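Local coordinates for protein adhesin (Streptococcus sanguinis SK1 = NCTC 7863, PDB 6VT2) that binds sialylated O-glycans through two tandem Siglec-like modules, which probably lets the bacterium adhere to host sialoglycoproteins, at residues 243-253 / 295-303. Residues are numbered along the deposited sequence; the frame is centred on the assembly and turned at random.
Sequences DLAASSTYNTL and GKYTFKVRA. With SIA (N-acetyl-alpha-neuraminic acid), chain C; A2G (2-acetamido-2-deoxy-alpha-D-galactopyranose), chain B; GAL (beta-D-galactopyranose), chain D.
Helix 244-253 lies across strand 296-303 at 117° between their N-to-C directions, the axes 7.3 Å apart, with Ala246 facing Lys300. At the N-cap, Asp243 splits its carboxylate: OD1 accepts from Ala246 N, and OD2 is met by Lys300 NZ at 3.0 Å from above the carboxylate plane, a salt bridge reached through a bend at chi3 (-68°) of the lysine. Two waters on OD2 carry the link to NE and NH2 of Arg302. Along the helix, the methyl CB of Ala246 rests on Lys300 CB at 3.8 Å. Thr249 serves both the packing and the ligand: with CG2 anti to the backbone N, the methyl lies over one face of the Phe299 ring, 3.8 Å from the centroid, while OG1 hydrogen-bonds sialic acid O8 at 2.8 Å. Helix and strand supply most of the glycan site of this Siglec-like, V-set-related module, with Gly294 O adding a further bond to the sialic acid. Sialic acid pairs with the strand much as a further strand would: Thr298 N donates to O1A, N5 donates to Lys296 O, and Thr298 OG1 donates to O1B at 2.7 Å, so the carboxylate is gripped by backbone and side chain of one residue. From the helix, Ser248 OG binds O9. Farther along, Leu253 forks between rings, CD1 against Tyr297 CD2 and CD2 3.7 Å from Phe299 CZ. Thr252 CG2 approaches Tyr297 OH at 3.5 Å. From strand 314-321, Phe316 stacks on Phe299, and Phe320 meets Tyr297 edge-to-face.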
loop_
_atom_site.group_PDB
_atom_site.type_symbol
_atom_site.label_atom_id
_atom_site.label_comp_id
_atom_site.label_asym_id
_atom_site.label_seq_id
_atom_site.Cartn_x
_atom_site.Cartn_y
_atom_site.Cartn_z
ATOM N N ASP A 243 -1.620 15.672 29.881
ATOM C CA ASP A 243 -1.415 16.197 31.244
ATOM C C ASP A 243 -1.986 17.604 31.327
ATOM O O ASP A 243 -2.437 18.103 30.347
ATOM C CB ASP A 243 0.049 16.180 31.587
ATOM C CG ASP A 243 0.757 16.987 30.561
ATOM O OD1 ASP A 243 0.846 18.160 30.659
ATOM O OD2 ASP A 243 1.318 16.343 29.706
ATOM N N LEU A 244 -1.904 18.231 32.487
ATOM C CA LEU A 244 -2.581 19.521 32.641
ATOM C C LEU A 244 -1.952 20.611 31.784
ATOM O O LEU A 244 -2.701 21.366 31.248
ATOM C CB LEU A 244 -2.609 19.914 34.107
ATOM C CG LEU A 244 -3.706 19.223 34.884
ATOM C CD1 LEU A 244 -3.283 19.102 36.328
ATOM C CD2 LEU A 244 -5.025 19.937 34.758
ATOM N N ALA A 245 -0.637 20.690 31.752
ATOM C CA ALA A 245 0.025 21.693 30.938
ATOM C C ALA A 245 -0.273 21.499 29.457
ATOM O O ALA A 245 -0.570 22.483 28.751
ATOM C CB ALA A 245 1.532 21.649 31.189
ATOM N N ALA A 246 -0.222 20.275 28.982
ATOM C CA ALA A 246 -0.500 19.958 27.573
ATOM C C ALA A 246 -1.939 20.344 27.252
ATOM O O ALA A 246 -2.212 20.912 26.228
ATOM C CB ALA A 246 -0.269 18.488 27.318
ATOM N N SER A 247 -2.827 19.931 28.126
ATOM C CA SER A 247 -4.266 20.145 27.937
ATOM C C SER A 247 -4.543 21.638 27.900
ATOM O O SER A 247 -5.326 22.057 27.133
ATOM C CB SER A 247 -5.035 19.468 29.030
ATOM O OG SER A 247 -6.387 19.746 28.908
ATOM N N SER A 248 -3.930 22.360 28.801
ATOM C CA SER A 248 -4.112 23.808 28.852
ATOM C C SER A 248 -3.722 24.366 27.490
ATOM O O SER A 248 -4.392 25.237 27.046
ATOM C CB SER A 248 -3.324 24.422 29.965
ATOM O OG SER A 248 -3.457 25.834 29.931
ATOM N N THR A 249 -2.559 24.020 26.978
ATOM C CA THR A 249 -2.081 24.627 25.724
ATOM C C THR A 249 -2.990 24.268 24.568
ATOM O O THR A 249 -3.355 25.131 23.739
ATOM C CB THR A 249 -0.661 24.216 25.411
ATOM O OG1 THR A 249 0.096 24.601 26.546
ATOM C CG2 THR A 249 -0.096 24.955 24.177
ATOM N N TYR A 250 -3.325 22.985 24.492
ATOM C CA TYR A 250 -4.256 22.492 23.505
ATOM C C TYR A 250 -5.548 23.278 23.539
ATOM O O TYR A 250 -6.026 23.711 22.498
ATOM C CB TYR A 250 -4.503 21.015 23.727
ATOM C CG TYR A 250 -5.562 20.390 22.887
ATOM C CD1 TYR A 250 -5.402 20.193 21.543
ATOM C CD2 TYR A 250 -6.747 19.994 23.466
ATOM C CE1 TYR A 250 -6.362 19.601 20.813
ATOM C CE2 TYR A 250 -7.731 19.394 22.721
ATOM C CZ TYR A 250 -7.532 19.201 21.421
ATOM O OH TYR A 250 -8.513 18.575 20.678
ATOM N N ASN A 251 -6.161 23.425 24.716
ATOM C CA ASN A 251 -7.438 24.087 24.810
ATOM C C ASN A 251 -7.297 25.566 24.527
ATOM O O ASN A 251 -8.215 26.142 23.970
ATOM C CB ASN A 251 -8.051 23.793 26.176
ATOM C CG ASN A 251 -8.619 22.365 26.236
ATOM O OD1 ASN A 251 -9.523 22.022 25.501
ATOM N ND2 ASN A 251 -8.079 21.551 27.109
ATOM N N THR A 252 -6.152 26.176 24.845
ATOM C CA THR A 252 -5.902 27.562 24.446
ATOM C C THR A 252 -5.938 27.681 22.943
ATOM O O THR A 252 -6.579 28.587 22.401
ATOM C CB THR A 252 -4.572 28.038 24.985
ATOM O OG1 THR A 252 -4.620 28.048 26.424
ATOM C CG2 THR A 252 -4.248 29.451 24.508
ATOM N N LEU A 253 -5.278 26.777 22.245
ATOM C CA LEU A 253 -5.327 26.902 20.791
ATOM C C LEU A 253 -6.723 26.666 20.261
ATOM O O LEU A 253 -7.177 27.371 19.343
ATOM C CB LEU A 253 -4.352 25.940 20.129
ATOM C CG LEU A 253 -3.997 26.269 18.700
ATOM C CD1 LEU A 253 -3.042 27.432 18.731
ATOM C CD2 LEU A 253 -3.396 25.097 17.955
ATOM N N GLY A 295 5.580 34.814 22.288
ATOM C CA GLY A 295 4.615 34.596 21.229
ATOM C C GLY A 295 4.742 33.209 20.644
ATOM O O GLY A 295 5.316 33.004 19.588
ATOM N N LYS A 296 4.269 32.240 21.407
ATOM C CA LYS A 296 4.431 30.843 21.075
ATOM C C LYS A 296 3.528 30.008 21.955
ATOM O O LYS A 296 3.012 30.454 22.983
ATOM C CB LYS A 296 5.855 30.352 21.260
ATOM C CG LYS A 296 6.300 30.481 22.686
ATOM C CD LYS A 296 7.615 29.789 23.028
ATOM C CE LYS A 296 8.062 30.293 24.397
ATOM N NZ LYS A 296 9.256 29.650 24.941
ATOM N N TYR A 297 3.275 28.815 21.468
ATOM C CA TYR A 297 2.618 27.793 22.244
ATOM C C TYR A 297 3.456 26.540 22.129
ATOM O O TYR A 297 3.834 26.121 21.024
ATOM C CB TYR A 297 1.216 27.492 21.748
ATOM C CG TYR A 297 0.232 28.584 21.895
ATOM C CD1 TYR A 297 -0.084 29.091 23.141
ATOM C CD2 TYR A 297 -0.369 29.151 20.804
ATOM C CE1 TYR A 297 -0.998 30.074 23.318
ATOM C CE2 TYR A 297 -1.306 30.162 20.974
ATOM C CZ TYR A 297 -1.613 30.619 22.212
ATOM O OH TYR A 297 -2.486 31.634 22.423
ATOM N N THR A 298 3.763 25.954 23.270
ATOM C CA THR A 298 4.558 24.727 23.364
ATOM C C THR A 298 3.640 23.584 23.738
ATOM O O THR A 298 3.042 23.592 24.819
ATOM C CB THR A 298 5.654 24.894 24.397
ATOM O OG1 THR A 298 6.421 26.082 24.077
ATOM C CG2 THR A 298 6.596 23.634 24.344
ATOM N N PHE A 299 3.415 22.701 22.786
ATOM C CA PHE A 299 2.500 21.591 22.908
ATOM C C PHE A 299 3.251 20.340 23.305
ATOM O O PHE A 299 4.444 20.196 23.036
ATOM C CB PHE A 299 1.788 21.324 21.575
ATOM C CG PHE A 299 0.969 22.464 21.090
ATOM C CD1 PHE A 299 1.534 23.446 20.295
ATOM C CD2 PHE A 299 -0.352 22.564 21.404
ATOM C CE1 PHE A 299 0.814 24.510 19.866
ATOM C CE2 PHE A 299 -1.108 23.604 20.910
ATOM C CZ PHE A 299 -0.515 24.597 20.157
ATOM N N LYS A 300 2.496 19.393 23.843
ATOM C CA LYS A 300 3.000 18.062 24.123
ATOM C C LYS A 300 1.999 17.109 23.501
ATOM O O LYS A 300 0.789 17.196 23.756
ATOM C CB LYS A 300 3.132 17.851 25.648
ATOM C CG LYS A 300 4.164 18.812 26.288
ATOM C CD LYS A 300 4.730 18.278 27.581
ATOM C CE LYS A 300 3.691 18.228 28.702
ATOM N NZ LYS A 300 4.120 17.321 29.822
ATOM N N VAL A 301 2.499 16.173 22.732
ATOM C CA VAL A 301 1.660 15.204 22.046
ATOM C C VAL A 301 2.176 13.810 22.385
ATOM O O VAL A 301 3.382 13.585 22.500
ATOM C CB VAL A 301 1.616 15.473 20.526
ATOM C CG1 VAL A 301 2.976 15.296 19.886
ATOM C CG2 VAL A 301 0.567 14.638 19.930
ATOM N N ARG A 302 1.263 12.900 22.528
ATOM C CA ARG A 302 1.533 11.478 22.679
ATOM C C ARG A 302 0.720 10.692 21.647
ATOM O O ARG A 302 -0.332 11.145 21.177
ATOM C CB ARG A 302 1.106 10.987 24.048
ATOM C CG ARG A 302 1.783 11.608 25.203
ATOM C CD ARG A 302 1.122 11.157 26.524
ATOM N NE ARG A 302 1.772 11.774 27.680
ATOM C CZ ARG A 302 2.781 11.205 28.344
ATOM N NH1 ARG A 302 3.239 10.001 27.968
ATOM N NH2 ARG A 302 3.303 11.811 29.367
ATOM N N ALA A 303 1.189 9.520 21.265
ATOM C CA ALA A 303 0.459 8.671 20.331
ATOM C C ALA A 303 0.516 7.257 20.900
ATOM O O ALA A 303 1.497 6.868 21.530
ATOM C CB ALA A 303 1.005 8.726 18.917
HETATM C C1 SIA C . 4.421 27.982 26.153
HETATM C C2 SIA C . 4.113 28.861 27.443
HETATM C C3 SIA C . 4.718 30.272 27.404
HETATM C C4 SIA C . 4.129 31.121 26.280
HETATM C C5 SIA C . 2.600 31.183 26.387
HETATM C C6 SIA C . 2.007 29.760 26.545
HETATM C C7 SIA C . 0.516 29.750 26.938
HETATM C C8 SIA C . 0.108 28.322 27.372
HETATM C C9 SIA C . -1.402 28.186 27.521
HETATM C C10 SIA C . 1.340 32.961 25.196
HETATM C C11 SIA C . 0.856 33.481 23.838
HETATM N N5 SIA C . 2.054 31.808 25.182
HETATM O O1A SIA C . 3.457 27.249 25.790
HETATM O O1B SIA C . 5.561 28.072 25.654
HETATM O O4 SIA C . 4.609 32.477 26.308
HETATM O O6 SIA C . 2.660 29.030 27.582
HETATM O O7 SIA C . 0.272 30.715 27.953
HETATM O O8 SIA C . 0.628 27.349 26.463
HETATM O O9 SIA C . -1.709 26.962 28.196
HETATM O O10 SIA C . 1.096 33.562 26.234
HETATM O O5 A2G B . 0.521 24.071 35.062
HETATM C C1 A2G B . -0.150 24.903 34.111
HETATM O O1 A2G B . -0.855 24.084 33.170
HETATM C C2 A2G B . 0.866 25.791 33.391
HETATM N N2 A2G B . 0.125 26.406 32.296
HETATM C C3 A2G B . 2.001 24.975 32.782
HETATM O O3 A2G B . 3.024 25.835 32.268
HETATM C C4 A2G B . 2.615 24.103 33.863
HETATM O O4 A2G B . 3.170 24.958 34.866
HETATM C C5 A2G B . 1.531 23.234 34.490
HETATM C C6 A2G B . 2.100 22.316 35.563
HETATM O O6 A2G B . 1.015 21.660 36.229
HETATM C C7 A2G B . -0.083 27.721 32.336
HETATM O O7 A2G B . 0.340 28.396 33.259
HETATM C C8 A2G B . -0.854 28.321 31.195
HETATM C C1 GAL D . 3.105 25.676 30.906
HETATM C C2 GAL D . 3.791 26.991 30.492
HETATM C C3 GAL D . 3.918 27.066 28.983
HETATM C C4 GAL D . 4.696 25.830 28.478
HETATM C C5 GAL D . 3.977 24.581 28.945
HETATM C C6 GAL D . 4.687 23.274 28.591
HETATM O O2 GAL D . 3.068 28.134 30.918
HETATM O O3 GAL D . 4.623 28.240 28.561
HETATM O O4 GAL D . 6.023 25.843 28.967
HETATM O O5 GAL D . 3.830 24.571 30.380
HETATM O O6 GAL D . 3.799 22.183 28.726
HETATM O O HOH W 1 1.079 14.431 27.664
HETATM O O HOH W 2 2.561 14.358 30.551
HETATM O O HOH W 3 -0.464 20.104 24.103
HETATM O O HOH W 4 1.917 22.358 26.816
#